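Local coordinates for protein response regulator (Caulobacter vibrioides, PDB 3N0R) that probably controls the general stress response, using a sigma-factor-like domain to bind an anti-sigma factor once its receiver domain is phosphorylated, at residues 97-100 and 101-105; 51-54 and 55-59. The protein carries 1 engineered substitution. One frame throughout, in Å; residues are numbered along the deposited sequence.

Interaction 1: residues 97-100 and 101-105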
ATOM      1  N   GLN A  97      15.788  -2.531 -18.634  1.00 18.21           N
ATOM      2  CA  GLN A  97      14.847  -1.453 -18.373  1.00 17.38           C
ATOM      3  C   GLN A  97      13.629  -1.571 -19.280  1.00 14.90           C
ATOM      4  O   GLN A  97      13.783  -1.675 -20.495  1.00 15.96           O
ATOM      5  CB  GLN A  97      15.512  -0.093 -18.557  1.00 19.47           C
ATOM      6  CG  GLN A  97      14.616   1.028 -18.089  1.00 20.75           C
ATOM      7  CD  GLN A  97      15.232   2.402 -18.216  1.00 22.85           C
ATOM      8  OE1 GLN A  97      16.458   2.567 -18.192  1.00 25.51           O
ATOM      9  NE2 GLN A  97      14.377   3.410 -18.334  1.00 22.85           N
ATOM     10  N   GLY A  98      12.433  -1.523 -18.689  1.00 14.39           N
ATOM     11  CA  GLY A  98      11.189  -1.636 -19.436  1.00 14.04           C
ATOM     12  C   GLY A  98      10.669  -0.264 -19.849  1.00 14.40           C
ATOM     13  O   GLY A  98      10.955   0.206 -20.954  1.00 14.44           O
ATOM     14  N   LEU A  99       9.911   0.390 -18.973  1.00 13.99           N
ATOM     15  CA  LEU A  99       9.452   1.745 -19.246  1.00 14.65           C
ATOM     16  C   LEU A  99      10.612   2.719 -19.376  1.00 14.73           C
ATOM     17  O   LEU A  99      11.629   2.590 -18.675  1.00 15.54           O
ATOM     18  CB  LEU A  99       8.524   2.251 -18.135  1.00 15.18           C
ATOM     19  CG  LEU A  99       7.121   1.656 -18.004  1.00 15.35           C
ATOM     20  CD1 LEU A  99       6.319   2.420 -16.975  1.00 15.75           C
ATOM     21  CD2 LEU A  99       6.373   1.587 -19.334  1.00 17.62           C
ATOM     22  N   HIS A 100      10.444   3.694 -20.264  1.00 14.89           N
ATOM     23  CA  HIS A 100      11.358   4.822 -20.382  1.00 16.05           C
ATOM     24  C   HIS A 100      10.558   6.102 -20.241  1.00 16.78           C
ATOM     25  O   HIS A 100       9.326   6.067 -20.310  1.00 16.60           O
ATOM     26  CB  HIS A 100      12.117   4.764 -21.713  1.00 16.61           C
ATOM     27  CG  HIS A 100      13.042   3.596 -21.792  1.00 15.92           C
ATOM     28  ND1 HIS A 100      12.587   2.304 -21.952  1.00 16.81           N
ATOM     29  CD2 HIS A 100      14.383   3.506 -21.637  1.00 17.04           C
ATOM     30  CE1 HIS A 100      13.612   1.472 -21.934  1.00 17.08           C
ATOM     31  NE2 HIS A 100      14.712   2.174 -21.737  1.00 18.08           N
ATOM     32  N   ALA A 101      11.255   7.219 -20.043  1.00 17.83           N
ATOM     33  CA  ALA A 101      10.625   8.467 -19.613  1.00 19.93           C
ATOM     34  C   ALA A 101       9.515   8.948 -20.550  1.00 20.12           C
ATOM     35  O   ALA A 101       8.560   9.585 -20.109  1.00 21.10           O
ATOM     36  CB  ALA A 101      11.678   9.556 -19.432  1.00 21.20           C
ATOM     37  N   GLY A 102       9.644   8.653 -21.839  1.00 20.21           N
ATOM     38  CA  GLY A 102       8.668   9.105 -22.812  1.00 20.78           C
ATOM     39  C   GLY A 102       7.341   8.368 -22.778  1.00 19.93           C
ATOM     40  O   GLY A 102       6.361   8.828 -23.367  1.00 21.91           O
ATOM     41  N   ASP A 103       7.288   7.221 -22.110  1.00 17.70           N
ATOM     42  CA  ASP A 103       6.053   6.448 -22.082  1.00 17.10           C
ATOM     43  C   ASP A 103       4.998   7.116 -21.199  1.00 18.34           C
ATOM     44  O   ASP A 103       5.325   7.692 -20.164  1.00 18.89           O
ATOM     45  CB  ASP A 103       6.330   5.030 -21.565  1.00 16.95           C
ATOM     46  CG  ASP A 103       7.296   4.258 -22.453  1.00 17.13           C
ATOM     47  OD1 ASP A 103       7.272   4.452 -23.691  1.00 18.86           O
ATOM     48  OD2 ASP A 103       8.056   3.434 -21.909  1.00 17.53           O
ATOM     49  N   ASP A 104       3.731   7.027 -21.594  1.00 19.33           N
ATOM     50  CA  ASP A 104       2.659   7.634 -20.810  1.00 21.54           C
ATOM     51  C   ASP A 104       2.668   7.161 -19.357  1.00 20.76           C
ATOM     52  O   ASP A 104       2.567   7.969 -18.430  1.00 20.90           O
ATOM     53  CB  ASP A 104       1.293   7.346 -21.436  1.00 25.34           C
ATOM     54  CG  ASP A 104       1.079   8.084 -22.748  1.00 30.38           C
ATOM     55  OD1 ASP A 104       1.751   9.114 -22.982  1.00 31.51           O
ATOM     56  OD2 ASP A 104       0.225   7.638 -23.543  1.00 33.72           O
ATOM     57  N   ALA A 105       2.798   5.852 -19.159  1.00 19.79           N
ATOM     58  CA  ALA A 105       2.785   5.312 -17.807  1.00 19.66           C
ATOM     59  C   ALA A 105       3.961   5.843 -16.995  1.00 18.84           C
ATOM     60  O   ALA A 105       3.831   6.083 -15.800  1.00 19.14           O
ATOM     61  CB  ALA A 105       2.789   3.784 -17.824  1.00 20.49           C
TER
HETATM   62  O   HOH W   1      13.981   6.658 -19.371  1.00 29.79           O
HETATM   63  O   HOH W   2      10.031   2.063 -23.241  1.00 17.19           O

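Interaction 2: residues 51-54 and 55-59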
ATOM      1  N   TYR A  51       0.800  -4.614 -13.142  1.00 13.47           N
ATOM      2  CA  TYR A  51       2.246  -4.446 -13.200  1.00 13.39           C
ATOM      3  C   TYR A  51       2.941  -5.677 -12.605  1.00 13.24           C
ATOM      4  O   TYR A  51       3.975  -6.132 -13.118  1.00 13.70           O
ATOM      5  CB  TYR A  51       2.679  -3.169 -12.472  1.00 14.13           C
ATOM      6  CG  TYR A  51       2.306  -1.864 -13.152  1.00 15.11           C
ATOM      7  CD1 TYR A  51       1.598  -1.835 -14.354  1.00 15.65           C
ATOM      8  CD2 TYR A  51       2.679  -0.653 -12.586  1.00 16.82           C
ATOM      9  CE1 TYR A  51       1.275  -0.632 -14.961  1.00 17.51           C
ATOM     10  CE2 TYR A  51       2.354   0.545 -13.182  1.00 17.89           C
ATOM     11  CZ  TYR A  51       1.656   0.549 -14.373  1.00 18.83           C
ATOM     12  OH  TYR A  51       1.323   1.748 -14.969  1.00 22.11           O
ATOM     13  N   VAL A  52       2.374  -6.219 -11.529  1.00 12.95           N
ATOM     14  CA  VAL A  52       2.929  -7.424 -10.941  1.00 13.15           C
ATOM     15  C   VAL A  52       2.802  -8.625 -11.894  1.00 13.49           C
ATOM     16  O   VAL A  52       3.745  -9.406 -12.053  1.00 13.81           O
ATOM     17  CB  VAL A  52       2.277  -7.736  -9.583  1.00 13.45           C
ATOM     18  CG1 VAL A  52       2.681  -9.125  -9.096  1.00 14.06           C
ATOM     19  CG2 VAL A  52       2.649  -6.671  -8.572  1.00 13.92           C
ATOM     20  N   ARG A  53       1.644  -8.779 -12.531  1.00 13.43           N
ATOM     21  CA  ARG A  53       1.436  -9.897 -13.442  0.54 14.57           C
ATOM     22  C   ARG A  53       2.456  -9.874 -14.583  1.00 14.24           C
ATOM     23  O   ARG A  53       2.999 -10.916 -14.965  1.00 15.22           O
ATOM     24  CB  ARG A  53       0.007  -9.884 -13.987  0.54 16.27           C
ATOM     25  CG  ARG A  53      -0.361 -11.137 -14.765  0.54 18.88           C
ATOM     26  CD  ARG A  53      -1.832 -11.139 -15.147  0.54 22.76           C
ATOM     27  NE  ARG A  53      -2.181 -10.029 -16.032  0.54 26.20           N
ATOM     28  CZ  ARG A  53      -2.041 -10.059 -17.355  0.54 28.78           C
ATOM     29  NH1 ARG A  53      -1.550 -11.139 -17.948  0.54 30.38           N
ATOM     30  NH2 ARG A  53      -2.390  -9.009 -18.088  0.54 29.18           N
ATOM     31  N   VAL A  54       2.723  -8.688 -15.123  1.00 14.15           N
ATOM     32  CA  VAL A  54       3.699  -8.547 -16.197  1.00 15.02           C
ATOM     33  C   VAL A  54       5.088  -8.979 -15.723  1.00 14.94           C
ATOM     34  O   VAL A  54       5.796  -9.707 -16.433  1.00 16.02           O
ATOM     35  CB  VAL A  54       3.735  -7.102 -16.716  1.00 15.96           C
ATOM     36  CG1 VAL A  54       4.969  -6.876 -17.600  1.00 17.33           C
ATOM     37  CG2 VAL A  54       2.433  -6.780 -17.468  1.00 17.51           C
ATOM     38  N   ALA A  55       5.489  -8.543 -14.526  1.00 14.35           N
ATOM     39  CA  ALA A  55       6.796  -8.936 -13.992  1.00 15.06           C
ATOM     40  C   ALA A  55       6.881 -10.458 -13.798  1.00 14.59           C
ATOM     41  O   ALA A  55       7.895 -11.087 -14.134  1.00 15.99           O
ATOM     42  CB  ALA A  55       7.071  -8.215 -12.681  1.00 16.18           C
ATOM     43  N   LEU A  56       5.823 -11.049 -13.248  1.00 14.88           N
ATOM     44  CA  LEU A  56       5.773 -12.495 -13.044  1.00 15.60           C
ATOM     45  C   LEU A  56       5.932 -13.249 -14.362  1.00 15.86           C
ATOM     46  O   LEU A  56       6.730 -14.182 -14.467  1.00 16.94           O
ATOM     47  CB  LEU A  56       4.464 -12.893 -12.364  1.00 16.07           C
ATOM     48  CG  LEU A  56       4.198 -14.401 -12.242  1.00 17.28           C
ATOM     49  CD1 LEU A  56       5.290 -15.082 -11.425  1.00 19.08           C
ATOM     50  CD2 LEU A  56       2.817 -14.641 -11.642  1.00 18.46           C
ATOM     51  N   GLU A  57       5.164 -12.846 -15.369  1.00 15.94           N
ATOM     52  CA  GLU A  57       5.211 -13.535 -16.656  1.00 17.29           C
ATOM     53  C   GLU A  57       6.582 -13.398 -17.322  1.00 16.71           C
ATOM     54  O   GLU A  57       7.069 -14.347 -17.947  1.00 17.92           O
ATOM     55  CB  GLU A  57       4.100 -13.052 -17.589  1.00 18.80           C
ATOM     56  CG  GLU A  57       2.692 -13.341 -17.083  1.00 21.57           C
ATOM     57  CD  GLU A  57       2.196 -14.734 -17.399  1.00 27.03           C
ATOM     58  OE1 GLU A  57       2.959 -15.544 -17.971  1.00 29.29           O
ATOM     59  OE2 GLU A  57       1.023 -15.014 -17.070  1.00 30.15           O
ATOM     60  N   ALA A  58       7.206 -12.228 -17.184  1.00 16.55           N
ATOM     61  CA  ALA A  58       8.519 -11.997 -17.772  1.00 17.05           C
ATOM     62  C   ALA A  58       9.565 -12.908 -17.134  1.00 16.32           C
ATOM     63  O   ALA A  58      10.412 -13.486 -17.815  1.00 17.86           O
ATOM     64  CB  ALA A  58       8.915 -10.542 -17.612  1.00 17.65           C
ATOM     65  N   LEU A  59       9.499 -13.047 -15.815  1.00 15.92           N
ATOM     66  CA  LEU A  59      10.410 -13.945 -15.122  1.00 16.88           C
ATOM     67  C   LEU A  59      10.173 -15.393 -15.529  1.00 17.12           C
ATOM     68  O   LEU A  59      11.119 -16.140 -15.801  1.00 18.10           O
ATOM     69  CB  LEU A  59      10.251 -13.798 -13.611  1.00 16.42           C
ATOM     70  CG  LEU A  59      10.944 -12.551 -13.046  1.00 16.58           C
ATOM     71  CD1 LEU A  59      10.425 -12.188 -11.651  1.00 17.48           C
ATOM     72  CD2 LEU A  59      12.456 -12.752 -13.016  1.00 19.01           C
TER
HETATM   73  O   HOH W   3      -1.589 -13.967 -17.918  1.00 52.27           O

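Interaction 1: residues 97-100 and 101-105
The type I beta turn from His100 to Asp103 brings the chain into helix 104-112 and illustrates how a residue at an N-cap position can serve the turn before the helix instead of the helix itself. Two bonds between the same pair close it: the backbone N of Asp103 donates to His100 O (3.0 Å), and Asp103 OD2 receives the backbone N-H of His100 (2.9 Å). The second bond is almost straight, at 174°, although the donor stands 44° out of the carboxylate plane. With CG beside its own backbone N (chi1 -62°), the Asp103 carboxylate folds back over the turn, and its side chain makes no capping bond. Water 2 gives OD2 another partner, donating to it at 2.7 Å; it also hydrogen-bonds to His100 ND1, so one water bridges the two side chains. ND1 in addition makes a weak hydrogen bond to Gly98 O.

The two methyls of Leu99 meet different partners: CD2 packs beside the carboxylate, 3.6 Å from Asp103 OD2, while CD1 makes the apolar contact with Ala105 CB (3.9 Å), in the first turn of the helix. Before the turn, the amide of Gln97 fixes the incoming loop: NE2 donates to Leu99 O (2.9 Å) in the carbonyl plane, on a lone pair. That same nitrogen lies over one face of the His100 ring, 3.3 Å above its plane and offset toward the rim. It also makes a weak bond to water 1, which accepts the N-H of Ala101 at 2.9 Å.

Interaction 2: residues 51-54 and 55-59
From Tyr51 to Leu59 the chain is a regular alpha-helix in the C-terminal part of helix 45-60, and its backbone bonds come first. The N-H groups of Ala55, Leu56, Glu57 and Ala58 donate in turn to the carbonyls of Tyr51, Val52, Arg53 and Val54. Leu56 N to Val52 O measures 2.9 Å. The longest of the four, Ala55 N to Tyr51 O, is 3.2 Å.

A second kind of contact sets aliphatic carbons against the carbonyls of the preceding turn. Ala58 CB lies 3.4 Å from Val54 O, and Leu56 CB faces both Val52 O and Arg53 O. Glu57 comes nearest with its CG, 3.2 Å from Arg53 O, because chi1 of -63° keeps CG beside the backbone N.

Charged groups form the third kind. Arg53 and Glu57, one turn apart, bear opposite charges, but Arg53 NH1 and Glu57 OE2 remain 4.7 Å apart. Water 3 stands between them, donating to Glu57 OE2 and accepting a weak bond from Arg53 NH1; since Arg53 has a second conformer, this bridge is tentative.

Away from this exposed pair, other faces of the helix are covered: Val52 packs on helix 31-42, Leu56 and Leu59 on Leu27 of helix 23-27, and Tyr51 on Phe80 and Trp84 of helix 72-84, where its ring stacks with that of Trp84.

In the fold
Interaction 2 comes first along the chain, in helix 45-60, and interaction 1 follows in the loop leading into helix 104-112; their centres are about 16 Å apart, on the same side of the chain's centre. They meet directly where Tyr51 OH packs against Ala105 CB at 3.8 Å, and the Tyr51 side chain also touches Leu109. Helix 72-84 is a shared support: Gly98 and Leu99 bond through their backbones to Ala82 and Ile83, while Tyr51 O accepts a bond from Trp84 NE1. Both contacts therefore belong to the helical, sigma-like part of PhyR, distinct from the receiver domain with its five-stranded parallel sheet, which carries Asp212, the predicted phosphorylation site.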